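Local coordinates for type III effector HopA1 (Pseudomonas syringae pv. tomato str. DC3000, PDB 4RSX), which is the larger, C-terminal part of a type III effector that the bacterium probably injects into plant host cells, at residues H12-Q17 with E221-A226; E65-D70 with K77-L82; G135-I140 with E170-K175; L227-D230 with A236-K239. All coordinates share one frame; numbering follows the deposited sequence.

Interaction 1 of 4, residues H12-Q17 with E221-A226; sequences HEWAKQ and EVISDA
Trp14 and Ala15 on helix 2-19 meet a single residue of helix 215-228, Ile223. The contact is buried and wholly apolar. Trp14 comes first. Its CG is anti to the backbone N (chi1 178°), and this turns the indole to the side where Ile223 reaches in. Ile223 CD1 lies over one face of the ring, 3.6 Å from Trp14 CD2. It stands 12° off the normal at the centroid of the five-membered ring, so this is a CH-pi contact over the face. The ring N-H is used elsewhere: Trp14 NE1 bonds to Ile29 O of helix 26-35, and Tyr33 meets the ring as well. Ala15 follows with the closest backbone approach, its CA 6.0 Å from Ile223 CA. Its methyl packs against the isoleucine stem, with Ala15 CB 4.1 Å from Ile223 CG1. The CG2 branch of Ile223 comes over Ala15 CA at 4.1 Å. No hydrogen bond joins the two segments. Dispersion and exclusion of water hold them, while the bond to Ile29 probably helps fix the rotation of the indole under the Ile223 methyl.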
# COMPACT_ATOMS: atom_id res chain seq x y z
N HIS A 12 -6.66 -5.26 16.89
CA HIS A 12 -7.50 -5.20 18.08
C HIS A 12 -7.41 -3.84 18.80
O HIS A 12 -8.43 -3.28 19.21
CB HIS A 12 -7.19 -6.35 19.04
CG HIS A 12 -8.12 -6.43 20.20
ND1 HIS A 12 -9.25 -7.23 20.20
CD2 HIS A 12 -8.12 -5.80 21.40
CE1 HIS A 12 -9.89 -7.10 21.35
NE2 HIS A 12 -9.22 -6.23 22.09
N GLU A 13 -6.20 -3.31 18.93
CA GLU A 13 -6.02 -1.96 19.50
C GLU A 13 -6.83 -0.89 18.76
O GLU A 13 -7.55 -0.09 19.38
CB GLU A 13 -4.54 -1.57 19.53
CG GLU A 13 -4.31 -0.14 20.03
CD GLU A 13 -4.87 0.09 21.44
OE1 GLU A 13 -4.87 -0.87 22.24
OE2 GLU A 13 -5.31 1.22 21.75
N TRP A 14 -6.70 -0.89 17.43
CA TRP A 14 -7.45 -0.00 16.54
C TRP A 14 -8.94 -0.11 16.88
O TRP A 14 -9.64 0.91 17.07
CB TRP A 14 -7.20 -0.44 15.09
CG TRP A 14 -7.93 0.32 14.01
CD1 TRP A 14 -8.69 1.44 14.16
CD2 TRP A 14 -7.94 0.01 12.60
NE1 TRP A 14 -9.18 1.84 12.94
CE2 TRP A 14 -8.74 0.99 11.97
CE3 TRP A 14 -7.35 -1.00 11.82
CZ2 TRP A 14 -8.97 0.99 10.58
CZ3 TRP A 14 -7.59 -1.00 10.45
CH2 TRP A 14 -8.39 -0.01 9.84
N ALA A 15 -9.41 -1.36 16.96
CA ALA A 15 -10.81 -1.67 17.22
C ALA A 15 -11.25 -1.15 18.59
O ALA A 15 -12.39 -0.69 18.74
CB ALA A 15 -11.03 -3.17 17.10
N LYS A 16 -10.37 -1.22 19.59
CA LYS A 16 -10.71 -0.72 20.93
C LYS A 16 -10.85 0.80 20.94
O LYS A 16 -11.74 1.35 21.58
CB LYS A 16 -9.66 -1.14 21.97
CG LYS A 16 -9.55 -2.64 22.16
CD LYS A 16 -10.92 -3.28 22.44
CE LYS A 16 -11.31 -3.24 23.92
NZ LYS A 16 -12.35 -4.29 24.23
N GLN A 17 -9.98 1.48 20.20
CA GLN A 17 -10.10 2.93 20.06
C GLN A 17 -11.39 3.30 19.33
O GLN A 17 -12.02 4.30 19.67
CB GLN A 17 -8.88 3.52 19.34
CG GLN A 17 -7.56 3.14 19.99
CD GLN A 17 -6.37 3.79 19.29
OE1 GLN A 17 -6.54 4.75 18.52
NE2 GLN A 17 -5.17 3.28 19.56
N GLU A 221 -14.11 -1.43 7.99
CA GLU A 221 -15.49 -1.87 7.86
C GLU A 221 -15.74 -3.20 8.56
O GLU A 221 -16.83 -3.46 9.06
CB GLU A 221 -15.94 -1.83 6.39
CG GLU A 221 -16.16 -0.36 5.94
CD GLU A 221 -16.37 -0.17 4.43
OE1 GLU A 221 -16.86 0.92 4.03
OE2 GLU A 221 -16.03 -1.09 3.65
N VAL A 222 -14.70 -4.04 8.64
CA VAL A 222 -14.76 -5.23 9.48
C VAL A 222 -15.05 -4.82 10.94
O VAL A 222 -15.87 -5.44 11.64
CB VAL A 222 -13.43 -6.03 9.42
CG1 VAL A 222 -13.38 -7.11 10.48
CG2 VAL A 222 -13.23 -6.63 8.03
N ILE A 223 -14.38 -3.76 11.39
CA ILE A 223 -14.54 -3.27 12.76
C ILE A 223 -15.96 -2.75 13.00
O ILE A 223 -16.57 -3.04 14.03
CB ILE A 223 -13.52 -2.16 13.09
CG1 ILE A 223 -12.10 -2.73 13.13
CG2 ILE A 223 -13.86 -1.50 14.43
CD1 ILE A 223 -11.03 -1.66 13.20
N SER A 224 -16.49 -1.98 12.04
CA SER A 224 -17.87 -1.50 12.12
C SER A 224 -18.84 -2.65 12.32
O SER A 224 -19.73 -2.58 13.17
CB SER A 224 -18.28 -0.78 10.83
OG SER A 224 -17.49 0.38 10.65
N ASP A 225 -18.66 -3.70 11.53
CA ASP A 225 -19.51 -4.88 11.66
C ASP A 225 -19.43 -5.47 13.06
O ASP A 225 -20.46 -5.73 13.68
CB ASP A 225 -19.13 -5.94 10.62
CG ASP A 225 -19.52 -5.53 9.20
OD1 ASP A 225 -20.38 -4.63 9.05
OD2 ASP A 225 -18.96 -6.13 8.25
N ALA A 226 -18.21 -5.69 13.55
CA ALA A 226 -18.02 -6.25 14.89
C ALA A 226 -18.77 -5.40 15.93
O ALA A 226 -19.42 -5.95 16.81
CB ALA A 226 -16.54 -6.34 15.23

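Interaction 2 of 4, residues E65-D70 with K77-L82; sequences EVRTQD and KKDRNL
The type I turn from Lys78 to Asn81 packs against edge strand 64-68, with Asp79 CA 5.6 Å from Arg67 CA. No direct hydrogen bond crosses. The short helix 71-75 links the two pieces: Asp70 caps its start, and a Schellman motif at Lys77 ends it. Thr68 OG1 accepts from Asp70 N in an ST turn just before that helix. On one side of the strand, Val66 CB touches Leu82 CD2 at 3.7 Å. Thr68 CG2 lies against Asp79 CB at 3.9 Å. A water donates to Thr68 O and also to Asp79 OD2, the latter at 2.7 Å, and so bridges strand and turn. Toward the surface, the extended chain of Arg67 passes the turn, its CG 3.4 Å from Asp79 O. Arg80 bends at chi2 (-52°), which brings its CD over one face of the Arg67 guanidinium, 3.2 Å from Arg67 NE. The two guanidinium planes are 31° apart. Arg67 NH2 and Arg80 NH1, both donors, come within 3.3 Å. Each arginine has an acidic partner in its own segment. Arg67 NH2 pairs with Glu65 OE1, which lies well out of the guanidinium plane, so this is charge attraction alone. Arg80 NE donates to Asp79 OD1, which it meets from above the carboxylate plane; the modelled length of that salt bridge is doubtfully short. The two acids probably offset the repulsion between the arginines and let the two flat groups lie together.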
# COMPACT_ATOMS: atom_id res chain seq x y z
N GLU A 65 5.99 1.17 -18.27
CA GLU A 65 5.35 2.48 -18.48
C GLU A 65 4.94 3.11 -17.15
O GLU A 65 4.63 2.40 -16.17
CB GLU A 65 4.13 2.35 -19.41
CG GLU A 65 4.54 1.99 -20.85
CD GLU A 65 3.37 1.67 -21.76
OE1 GLU A 65 2.21 1.77 -21.31
OE2 GLU A 65 3.63 1.29 -22.93
N VAL A 66 4.95 4.44 -17.09
CA VAL A 66 4.47 5.16 -15.92
C VAL A 66 3.27 6.03 -16.31
O VAL A 66 3.33 6.78 -17.29
CB VAL A 66 5.56 6.06 -15.30
CG1 VAL A 66 5.01 6.84 -14.11
CG2 VAL A 66 6.78 5.24 -14.92
N ARG A 67 2.20 5.93 -15.55
CA ARG A 67 1.01 6.71 -15.84
C ARG A 67 0.52 7.38 -14.57
O ARG A 67 0.59 6.80 -13.49
CB ARG A 67 -0.09 5.79 -16.38
CG ARG A 67 0.27 5.15 -17.70
CD ARG A 67 -0.79 4.19 -18.18
NE ARG A 67 -0.58 3.83 -19.58
CZ ARG A 67 -1.14 2.78 -20.17
NH1 ARG A 67 -1.93 1.97 -19.48
NH2 ARG A 67 -0.89 2.53 -21.45
N THR A 68 0.02 8.61 -14.70
CA THR A 68 -0.65 9.26 -13.58
C THR A 68 -1.91 8.47 -13.24
O THR A 68 -2.49 7.83 -14.12
CB THR A 68 -1.02 10.73 -13.88
OG1 THR A 68 -1.71 11.30 -12.75
CG2 THR A 68 -1.91 10.84 -15.14
N GLN A 69 -2.30 8.51 -11.97
CA GLN A 69 -3.56 7.90 -11.55
C GLN A 69 -4.65 8.95 -11.32
O GLN A 69 -5.72 8.63 -10.82
CB GLN A 69 -3.38 7.06 -10.28
CG GLN A 69 -2.70 5.71 -10.52
CD GLN A 69 -2.94 4.72 -9.37
OE1 GLN A 69 -2.58 3.55 -9.46
NE2 GLN A 69 -3.55 5.20 -8.29
N ASP A 70 -4.34 10.20 -11.66
CA ASP A 70 -5.32 11.29 -11.64
C ASP A 70 -6.64 10.86 -12.31
O ASP A 70 -6.63 10.43 -13.47
CB ASP A 70 -4.71 12.50 -12.37
CG ASP A 70 -5.70 13.63 -12.58
OD1 ASP A 70 -6.34 14.05 -11.60
OD2 ASP A 70 -5.85 14.07 -13.74
N LYS A 77 -8.78 9.16 -20.87
CA LYS A 77 -7.69 8.47 -21.57
C LYS A 77 -6.53 9.42 -21.90
O LYS A 77 -5.91 9.31 -22.96
CB LYS A 77 -8.20 7.77 -22.83
CG LYS A 77 -9.31 6.76 -22.58
CD LYS A 77 -9.91 6.25 -23.90
CE LYS A 77 -11.24 5.53 -23.68
NZ LYS A 77 -11.85 5.09 -24.98
N LYS A 78 -6.26 10.34 -20.97
CA LYS A 78 -5.17 11.31 -21.07
C LYS A 78 -3.97 10.87 -20.24
O LYS A 78 -2.93 11.52 -20.26
CB LYS A 78 -5.65 12.68 -20.59
CG LYS A 78 -6.85 13.25 -21.36
CD LYS A 78 -6.42 14.07 -22.56
CE LYS A 78 -6.78 13.36 -23.86
NZ LYS A 78 -6.55 14.24 -25.04
N ASP A 79 -4.11 9.78 -19.50
CA ASP A 79 -3.02 9.31 -18.64
C ASP A 79 -1.87 8.67 -19.43
O ASP A 79 -0.94 8.10 -18.84
CB ASP A 79 -3.56 8.34 -17.57
CG ASP A 79 -4.18 7.10 -18.18
OD1 ASP A 79 -4.68 7.20 -19.32
OD2 ASP A 79 -4.16 6.03 -17.52
N ARG A 80 -1.93 8.76 -20.76
CA ARG A 80 -0.90 8.18 -21.61
C ARG A 80 0.18 9.19 -22.06
O ARG A 80 0.98 8.88 -22.94
CB ARG A 80 -1.52 7.49 -22.84
CG ARG A 80 -2.76 6.64 -22.54
CD ARG A 80 -2.52 5.63 -21.42
NE ARG A 80 -3.77 5.30 -20.74
CZ ARG A 80 -4.50 4.22 -20.98
NH1 ARG A 80 -4.09 3.33 -21.89
NH2 ARG A 80 -5.63 4.01 -20.32
N ASN A 81 0.18 10.38 -21.48
CA ASN A 81 1.23 11.36 -21.79
C ASN A 81 1.88 11.90 -20.52
O ASN A 81 1.53 12.97 -20.02
CB ASN A 81 0.70 12.52 -22.65
CG ASN A 81 1.81 13.37 -23.25
OD1 ASN A 81 2.95 13.40 -22.76
ND2 ASN A 81 1.48 14.09 -24.32
N LEU A 82 2.83 11.14 -20.00
CA LEU A 82 3.43 11.44 -18.71
C LEU A 82 4.07 12.83 -18.69
O LEU A 82 3.82 13.63 -17.78
CB LEU A 82 4.46 10.38 -18.35
CG LEU A 82 5.06 10.56 -16.96
CD1 LEU A 82 3.95 10.59 -15.92
CD2 LEU A 82 6.08 9.46 -16.66
O HOH W 1 -3.40 5.28 -15.09

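Interaction 3 of 4, residues G135-I140 with E170-K175; sequences GKESAI and EKLGEK
Leu172 of helix 166-180 packs against Glu137 and Ile140, which belong to the connection between helix 123-136 and strand 140-146. The tight part is small and apolar. The two methyls of Leu172 go to different partners. Leu172 CD1 meets Ile140 CG1 at 3.8 Å, and these two side chains meet end to end. The other methyl, Leu172 CD2, lies 3.7 Å from Glu137 CG. Here the glutamate and leucine chains run alongside with opposite headings. Glu137 bends at chi2 (-80°), and its CD also comes close to Leu172 CD2, at 3.8 Å. The acid thus lends its aliphatic stem, and part of its carboxylate, to the cover over the leucine.

On the looser side, Lys175 and Ala139 face the other segment, but their side chains stay more than 5 Å from it. Glu137 OE1 has a long, weak ion pair with Lys168 NZ. No hydrogen bond joins the segments. The loop keeps its own shape through a type I turn, in which Ile140 N bonds to Glu137 O.

The contact joins helix 166-180 to the link between helix 123-136 and strand 140-146, beside the antiparallel sheet. Ile140 starts a strand of that sheet and also packs on Leu133 and Ile134 of helix 123-136. Lys175 touches Leu133 too. The backbone of Ala139 bonds to Asn163, just beyond the neighbouring strand 158-162.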
# COMPACT_ATOMS: atom_id res chain seq x y z
N GLY A 135 9.52 -5.22 -14.11
CA GLY A 135 9.94 -5.70 -15.42
C GLY A 135 10.21 -7.20 -15.44
O GLY A 135 9.84 -7.89 -16.40
N LYS A 136 10.85 -7.70 -14.37
CA LYS A 136 11.35 -9.07 -14.30
C LYS A 136 10.33 -10.08 -13.78
O LYS A 136 10.38 -11.25 -14.16
CB LYS A 136 12.58 -9.14 -13.37
CG LYS A 136 13.88 -8.51 -13.90
CD LYS A 136 15.03 -8.81 -12.93
CE LYS A 136 16.20 -7.83 -13.08
NZ LYS A 136 16.68 -7.70 -14.49
N GLU A 137 9.43 -9.63 -12.92
CA GLU A 137 8.59 -10.55 -12.15
C GLU A 137 7.13 -10.46 -12.57
O GLU A 137 6.42 -9.54 -12.14
CB GLU A 137 8.72 -10.25 -10.66
CG GLU A 137 10.14 -10.32 -10.11
CD GLU A 137 10.60 -11.76 -9.84
OE1 GLU A 137 9.73 -12.67 -9.80
OE2 GLU A 137 11.82 -11.97 -9.66
N SER A 138 6.68 -11.41 -13.37
CA SER A 138 5.31 -11.38 -13.88
C SER A 138 4.25 -11.60 -12.81
O SER A 138 3.06 -11.38 -13.08
CB SER A 138 5.13 -12.41 -15.01
OG SER A 138 6.13 -12.26 -16.00
N ALA A 139 4.64 -12.05 -11.62
CA ALA A 139 3.67 -12.13 -10.52
C ALA A 139 3.19 -10.74 -10.11
O ALA A 139 2.09 -10.58 -9.58
CB ALA A 139 4.23 -12.90 -9.32
N ILE A 140 4.01 -9.71 -10.36
CA ILE A 140 3.61 -8.35 -10.02
C ILE A 140 2.82 -7.72 -11.17
O ILE A 140 3.35 -7.55 -12.27
CB ILE A 140 4.82 -7.47 -9.69
CG1 ILE A 140 5.70 -8.15 -8.64
CG2 ILE A 140 4.38 -6.12 -9.17
CD1 ILE A 140 6.93 -7.35 -8.28
N GLU A 170 7.31 -12.18 0.51
CA GLU A 170 8.57 -12.22 1.26
C GLU A 170 9.77 -12.29 0.31
O GLU A 170 10.72 -11.51 0.44
CB GLU A 170 8.61 -13.41 2.23
CG GLU A 170 7.73 -13.23 3.47
CD GLU A 170 7.80 -14.42 4.45
OE1 GLU A 170 8.07 -15.56 4.00
OE2 GLU A 170 7.59 -14.20 5.67
N LYS A 171 9.72 -13.21 -0.65
CA LYS A 171 10.81 -13.34 -1.61
C LYS A 171 11.01 -12.06 -2.42
O LYS A 171 12.15 -11.62 -2.60
CB LYS A 171 10.56 -14.53 -2.54
CG LYS A 171 10.61 -15.87 -1.83
CD LYS A 171 10.41 -17.02 -2.82
CE LYS A 171 10.55 -18.38 -2.14
NZ LYS A 171 10.49 -19.50 -3.13
N LEU A 172 9.92 -11.45 -2.90
CA LEU A 172 10.04 -10.21 -3.66
C LEU A 172 10.57 -9.08 -2.80
O LEU A 172 11.33 -8.22 -3.28
CB LEU A 172 8.70 -9.79 -4.24
CG LEU A 172 8.16 -10.68 -5.34
CD1 LEU A 172 6.75 -10.23 -5.67
CD2 LEU A 172 9.06 -10.65 -6.57
N GLY A 173 10.17 -9.07 -1.54
CA GLY A 173 10.62 -8.07 -0.59
C GLY A 173 12.12 -8.17 -0.36
O GLY A 173 12.83 -7.16 -0.46
N GLU A 174 12.60 -9.38 -0.07
CA GLU A 174 14.03 -9.57 0.18
C GLU A 174 14.81 -9.24 -1.09
O GLU A 174 15.88 -8.62 -1.04
CB GLU A 174 14.33 -10.98 0.75
CG GLU A 174 14.23 -12.13 -0.25
CD GLU A 174 14.06 -13.53 0.40
OE1 GLU A 174 13.48 -13.62 1.51
OE2 GLU A 174 14.49 -14.53 -0.23
N LYS A 175 14.25 -9.61 -2.24
CA LYS A 175 14.84 -9.27 -3.53
C LYS A 175 14.93 -7.75 -3.72
O LYS A 175 15.98 -7.23 -4.11
CB LYS A 175 14.02 -9.92 -4.65
CG LYS A 175 14.48 -9.57 -6.07
CD LYS A 175 15.79 -10.23 -6.43
CE LYS A 175 16.74 -9.23 -7.07
NZ LYS A 175 18.15 -9.48 -6.66

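Interaction 4 of 4, residues L227-D230 with A236-K239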
# COMPACT_ATOMS: atom_id res chain seq x y z
N LEU A 227 -18.68 -4.08 15.80
CA LEU A 227 -19.37 -3.16 16.71
C LEU A 227 -20.89 -3.30 16.65
O LEU A 227 -21.59 -3.05 17.63
CB LEU A 227 -18.97 -1.71 16.41
CG LEU A 227 -17.53 -1.36 16.74
CD1 LEU A 227 -17.15 0.04 16.24
CD2 LEU A 227 -17.31 -1.48 18.25
N ARG A 228 -21.39 -3.72 15.49
CA ARG A 228 -22.83 -3.82 15.27
C ARG A 228 -23.37 -5.15 15.80
O ARG A 228 -24.55 -5.26 16.13
CB ARG A 228 -23.14 -3.66 13.77
CG ARG A 228 -24.62 -3.76 13.39
CD ARG A 228 -24.82 -3.80 11.86
NE ARG A 228 -24.02 -2.77 11.20
CZ ARG A 228 -23.18 -2.99 10.18
NH1 ARG A 228 -23.03 -4.22 9.69
NH2 ARG A 228 -22.50 -1.97 9.66
N MET A 229 -22.51 -6.16 15.90
CA MET A 229 -22.92 -7.45 16.45
C MET A 229 -23.15 -7.33 17.97
O MET A 229 -22.69 -6.38 18.61
CB MET A 229 -21.87 -8.53 16.17
CG MET A 229 -21.61 -8.82 14.69
SD MET A 229 -20.25 -10.01 14.48
CE MET A 229 -20.22 -10.23 12.69
N ASP A 230 -23.87 -8.29 18.54
CA ASP A 230 -24.03 -8.32 19.99
C ASP A 230 -24.21 -9.74 20.52
O ASP A 230 -24.35 -10.69 19.74
CB ASP A 230 -25.19 -7.42 20.43
CG ASP A 230 -26.50 -7.78 19.76
OD1 ASP A 230 -26.80 -8.99 19.65
OD2 ASP A 230 -27.22 -6.85 19.33
N ALA A 236 -14.37 -11.87 20.31
CA ALA A 236 -15.02 -12.87 19.46
C ALA A 236 -15.78 -12.22 18.29
O ALA A 236 -15.83 -12.78 17.19
CB ALA A 236 -15.96 -13.75 20.28
N ARG A 237 -16.38 -11.05 18.51
CA ARG A 237 -17.09 -10.36 17.43
C ARG A 237 -16.13 -9.92 16.31
O ARG A 237 -16.42 -10.12 15.14
CB ARG A 237 -17.92 -9.19 17.98
CG ARG A 237 -19.20 -9.62 18.74
CD ARG A 237 -20.01 -8.42 19.22
NE ARG A 237 -19.57 -7.90 20.52
CZ ARG A 237 -19.41 -6.61 20.80
NH1 ARG A 237 -19.01 -6.23 22.01
NH2 ARG A 237 -19.65 -5.69 19.88
N LEU A 238 -14.98 -9.36 16.68
CA LEU A 238 -13.93 -9.03 15.73
C LEU A 238 -13.50 -10.23 14.88
O LEU A 238 -13.47 -10.15 13.64
CB LEU A 238 -12.71 -8.50 16.46
CG LEU A 238 -12.81 -7.04 16.86
CD1 LEU A 238 -11.69 -6.65 17.83
CD2 LEU A 238 -12.77 -6.17 15.61
N LYS A 239 -13.16 -11.33 15.54
CA LYS A 239 -12.78 -12.55 14.86
C LYS A 239 -13.90 -13.07 13.97
O LYS A 239 -13.65 -13.52 12.85
CB LYS A 239 -12.36 -13.62 15.87
CG LYS A 239 -11.09 -13.24 16.62
CD LYS A 239 -10.51 -14.44 17.38
CE LYS A 239 -9.18 -14.08 18.04
NZ LYS A 239 -8.05 -14.13 17.07
O HOH W 2 -20.65 -2.53 20.87
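Met229 and Arg237 meet across an alpha-alpha hairpin, where helix 215-228 ends, the chain turns, and helix 234-245 runs back in roughly the opposite direction. Both segments lie in the HopA1 family region. Arg237 carries most of the contact. Its CB points toward the other segment and starts the chain in that direction. Next, Arg237 CG lies 3.9 Å from Met229 CB. Arg237 CD lies 3.4 Å from Met229 O and 3.6 Å from Met229 CB, near the backbone N of Asp230. The chain then bends at chi3 (-86°), which swings the guanidinium back toward the end of helix 215-228. Arg237 NE donates to Met232 O in the connecting loop. Arg237 CZ follows, 4.0 Å from Met229 O. At the tip, Arg237 NH2 bonds to Ala226 O in the last turn of helix 215-228 and comes within 3.4 Å of Met229 O. Leu227 O sits at the guanidinium edge, near its plane, 4.0 Å from Arg237 NH2. A water between Leu227 O and Arg237 NH2 makes only weak bonds to both. One arginine therefore ties the carbonyl end of the first helix to the loop and to the second helix, on the surface of the chain. The positive tip probably also suits the negative end of that helix dipole. Met229 extends beyond CG in the other direction, and its SD lies 3.9 Å from Arg237 O.

How the interactions relate
Interactions 1 and 4 form one cluster, with centres 9 Å apart. They share helix 215-228, and Arg237 of interaction 4 reaches Ala226 of interaction 1. Leu238 adds packing, its CD1 3.6 Å from Ala15 CB. Together they join the N-terminal helix 2-19 to the C-terminal hairpin. Interactions 2 and 3 belong to the sheet-bearing part of the chain. Their centres are 24 Å apart, with nearest atoms about 8 Å apart. Interaction 1 lies across the chain's centre from both, 36 Å from interaction 2 and 32 Å from interaction 3 between centres. No ligand or metal accompanies these contacts.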